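Local coordinates for PKS_KS domain-containing protein (Photorhabdus luminescens subsp. laumondii, PDB 6SMO) that probably acts as a beta-ketoacyl-ACP synthase, extending acyl or polyketide chains held on a carrier protein, and binds a pentaoxo-dodecanal chain, at residues L253-F258 against Q338-E343. Numbering follows the deposited sequence.
Sequences LERDGF and QNDINE
Arg-255 and Asp-340 join a loop to a helix in this thiolase-like ketosynthase fold, and they illustrate how opposite charges can pair without a hydrogen bond between them. The loop residues 253-258 lie between helix 224-233 and strand 263-271, while 338-343 belongs to helix 337-350; the backbones stay well apart, Arg-255 and Asp-340 being the closest pair at 9.4 Å between their CA atoms.

The charged contact is a salt bridge, with Arg-255 NE 3.4 Å from Asp-340 OD2. The two chains pass in opposite senses, and their guanidinium and carboxylate planes are nearly parallel, 16° apart. Because OD2 is displaced from the plane of the guanidinium, none of the arginine N-H bonds is directed at it and the attraction is that of charges alone. Each group spends its hydrogen bonds elsewhere: NE on the Thr-336 carbonyl, NH1 on that of Ser-252, and OD2 on the backbone N of Phe-251. Asp-401 gives the arginine a second acidic partner through NH1.

Van der Waals contact comes mainly from the same pair of side chains. The arginine chain is extended from CG to NE (chi2 and chi3 both -173°), which carries the guanidinium from the loop to the helix. There Asp-340 CB lies over one face of the group, 3.8 Å from Arg-255 CZ. Ile-341 adds a smaller touch, its CB 4.3 Å from Arg-255 NH2.

The contact therefore ties this loop to helix 337-350 by one long side chain. The side chain of Asp-340 is about 12 Å from the bound pentaoxo-dodecanal chain, so the contact lies outside the immediate ligand pocket. Asp-340 OD2 lies beside Arg-255 CD as well as NE, with a nearest approach of 3.2 Å to CD.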
loop_
_atom_site.group_PDB
_atom_site.type_symbol
_atom_site.label_atom_id
_atom_site.label_comp_id
_atom_site.label_asym_id
_atom_site.label_seq_id
_atom_site.Cartn_x
_atom_site.Cartn_y
_atom_site.Cartn_z
ATOM N N LEU B 253 -6.793 -29.439 5.416
ATOM C CA LEU B 253 -5.959 -30.169 4.422
ATOM C C LEU B 253 -6.527 -29.970 3.008
ATOM O O LEU B 253 -5.764 -30.165 2.041
ATOM C CB LEU B 253 -5.918 -31.651 4.813
ATOM C CG LEU B 253 -5.000 -32.554 3.986
ATOM C CD1 LEU B 253 -3.597 -31.976 3.871
ATOM C CD2 LEU B 253 -4.945 -33.952 4.584
ATOM N N GLU B 254 -7.804 -29.581 2.892
ATOM C CA GLU B 254 -8.536 -29.439 1.602
ATOM C C GLU B 254 -8.270 -28.074 0.951
ATOM O O GLU B 254 -8.539 -27.953 -0.260
ATOM C CB GLU B 254 -10.045 -29.611 1.809
ATOM C CG GLU B 254 -10.476 -31.046 2.058
ATOM C CD GLU B 254 -10.420 -31.508 3.504
ATOM O OE1 GLU B 254 -9.784 -30.818 4.327
ATOM O OE2 GLU B 254 -11.020 -32.558 3.805
ATOM N N ARG B 255 -7.778 -27.086 1.710
ATOM C CA ARG B 255 -7.655 -25.666 1.269
ATOM C C ARG B 255 -6.808 -25.582 -0.011
ATOM O O ARG B 255 -5.815 -26.331 -0.111
ATOM C CB ARG B 255 -7.066 -24.802 2.389
ATOM C CG ARG B 255 -5.582 -25.015 2.657
ATOM C CD ARG B 255 -5.129 -24.241 3.881
ATOM N NE ARG B 255 -3.685 -24.286 4.080
ATOM C CZ ARG B 255 -3.017 -25.261 4.697
ATOM N NH1 ARG B 255 -3.653 -26.311 5.192
ATOM N NH2 ARG B 255 -1.703 -25.181 4.816
ATOM N N ASP B 256 -7.196 -24.703 -0.946
ATOM C CA ASP B 256 -6.544 -24.543 -2.275
ATOM C C ASP B 256 -6.567 -23.081 -2.750
ATOM O O ASP B 256 -6.278 -22.862 -3.945
ATOM C CB ASP B 256 -7.225 -25.434 -3.318
ATOM C CG ASP B 256 -8.668 -25.050 -3.603
ATOM O OD1 ASP B 256 -9.389 -24.723 -2.640
ATOM O OD2 ASP B 256 -9.056 -25.070 -4.787
ATOM N N GLY B 257 -6.881 -22.117 -1.876
ATOM C CA GLY B 257 -6.962 -20.685 -2.234
ATOM C C GLY B 257 -7.948 -19.922 -1.366
ATOM O O GLY B 257 -8.752 -20.573 -0.671
ATOM N N PHE B 258 -7.897 -18.585 -1.416
ATOM C CA PHE B 258 -8.753 -17.669 -0.615
ATOM C C PHE B 258 -10.012 -17.305 -1.414
ATOM O O PHE B 258 -9.917 -17.107 -2.640
ATOM C CB PHE B 258 -7.969 -16.428 -0.168
ATOM C CG PHE B 258 -7.607 -15.434 -1.246
ATOM C CD1 PHE B 258 -8.518 -14.478 -1.669
ATOM C CD2 PHE B 258 -6.338 -15.425 -1.807
ATOM C CE1 PHE B 258 -8.179 -13.556 -2.648
ATOM C CE2 PHE B 258 -6.000 -14.502 -2.784
ATOM C CZ PHE B 258 -6.920 -13.568 -3.202
ATOM N N GLN B 338 0.189 -21.969 1.321
ATOM C CA GLN B 338 1.501 -21.394 1.733
ATOM C C GLN B 338 1.347 -20.458 2.941
ATOM O O GLN B 338 2.302 -20.389 3.740
ATOM C CB GLN B 338 2.146 -20.655 0.558
ATOM C CG GLN B 338 2.511 -21.569 -0.604
ATOM C CD GLN B 338 3.357 -20.874 -1.643
ATOM O OE1 GLN B 338 2.956 -20.716 -2.794
ATOM N NE2 GLN B 338 4.543 -20.448 -1.240
ATOM N N ASN B 339 0.212 -19.762 3.070
ATOM C CA ASN B 339 -0.021 -18.746 4.135
ATOM C C ASN B 339 -0.215 -19.431 5.494
ATOM O O ASN B 339 0.410 -18.982 6.472
ATOM C CB ASN B 339 -1.229 -17.853 3.835
ATOM C CG ASN B 339 -1.484 -16.832 4.924
ATOM O OD1 ASN B 339 -2.399 -16.994 5.729
ATOM N ND2 ASN B 339 -0.672 -15.788 4.971
ATOM N N ASP B 340 -1.068 -20.459 5.552
ATOM C CA ASP B 340 -1.519 -21.104 6.815
ATOM C C ASP B 340 -0.359 -21.880 7.451
ATOM O O ASP B 340 -0.270 -21.877 8.695
ATOM C CB ASP B 340 -2.733 -22.005 6.573
ATOM C CG ASP B 340 -3.979 -21.259 6.125
ATOM O OD1 ASP B 340 -3.878 -20.045 5.849
ATOM O OD2 ASP B 340 -5.045 -21.901 6.057
ATOM N N ILE B 341 0.481 -22.526 6.635
ATOM C CA ILE B 341 1.703 -23.255 7.098
ATOM C C ILE B 341 2.733 -22.227 7.590
ATOM O O ILE B 341 3.405 -22.511 8.603
ATOM C CB ILE B 341 2.266 -24.184 5.999
ATOM C CG1 ILE B 341 3.339 -25.126 6.554
ATOM C CG2 ILE B 341 2.781 -23.397 4.799
ATOM C CD1 ILE B 341 3.628 -26.325 5.674
ATOM N N ASN B 342 2.830 -21.077 6.912
ATOM C CA ASN B 342 3.788 -19.977 7.217
ATOM C C ASN B 342 3.510 -19.431 8.623
ATOM O O ASN B 342 4.480 -19.265 9.390
ATOM C CB ASN B 342 3.730 -18.871 6.157
ATOM C CG ASN B 342 4.583 -17.666 6.489
ATOM O OD1 ASN B 342 4.176 -16.804 7.266
ATOM N ND2 ASN B 342 5.758 -17.581 5.887
ATOM N N GLU B 343 2.239 -19.167 8.938
ATOM C CA GLU B 343 1.795 -18.561 10.225
ATOM C C GLU B 343 1.938 -19.576 11.366
ATOM O O GLU B 343 2.364 -19.166 12.462
ATOM C CB GLU B 343 0.349 -18.073 10.120
ATOM C CG GLU B 343 0.198 -16.815 9.287
ATOM C CD GLU B 343 -1.172 -16.169 9.385
ATOM O OE1 GLU B 343 -2.147 -16.775 8.896
ATOM O OE2 GLU B 343 -1.264 -15.070 9.964
#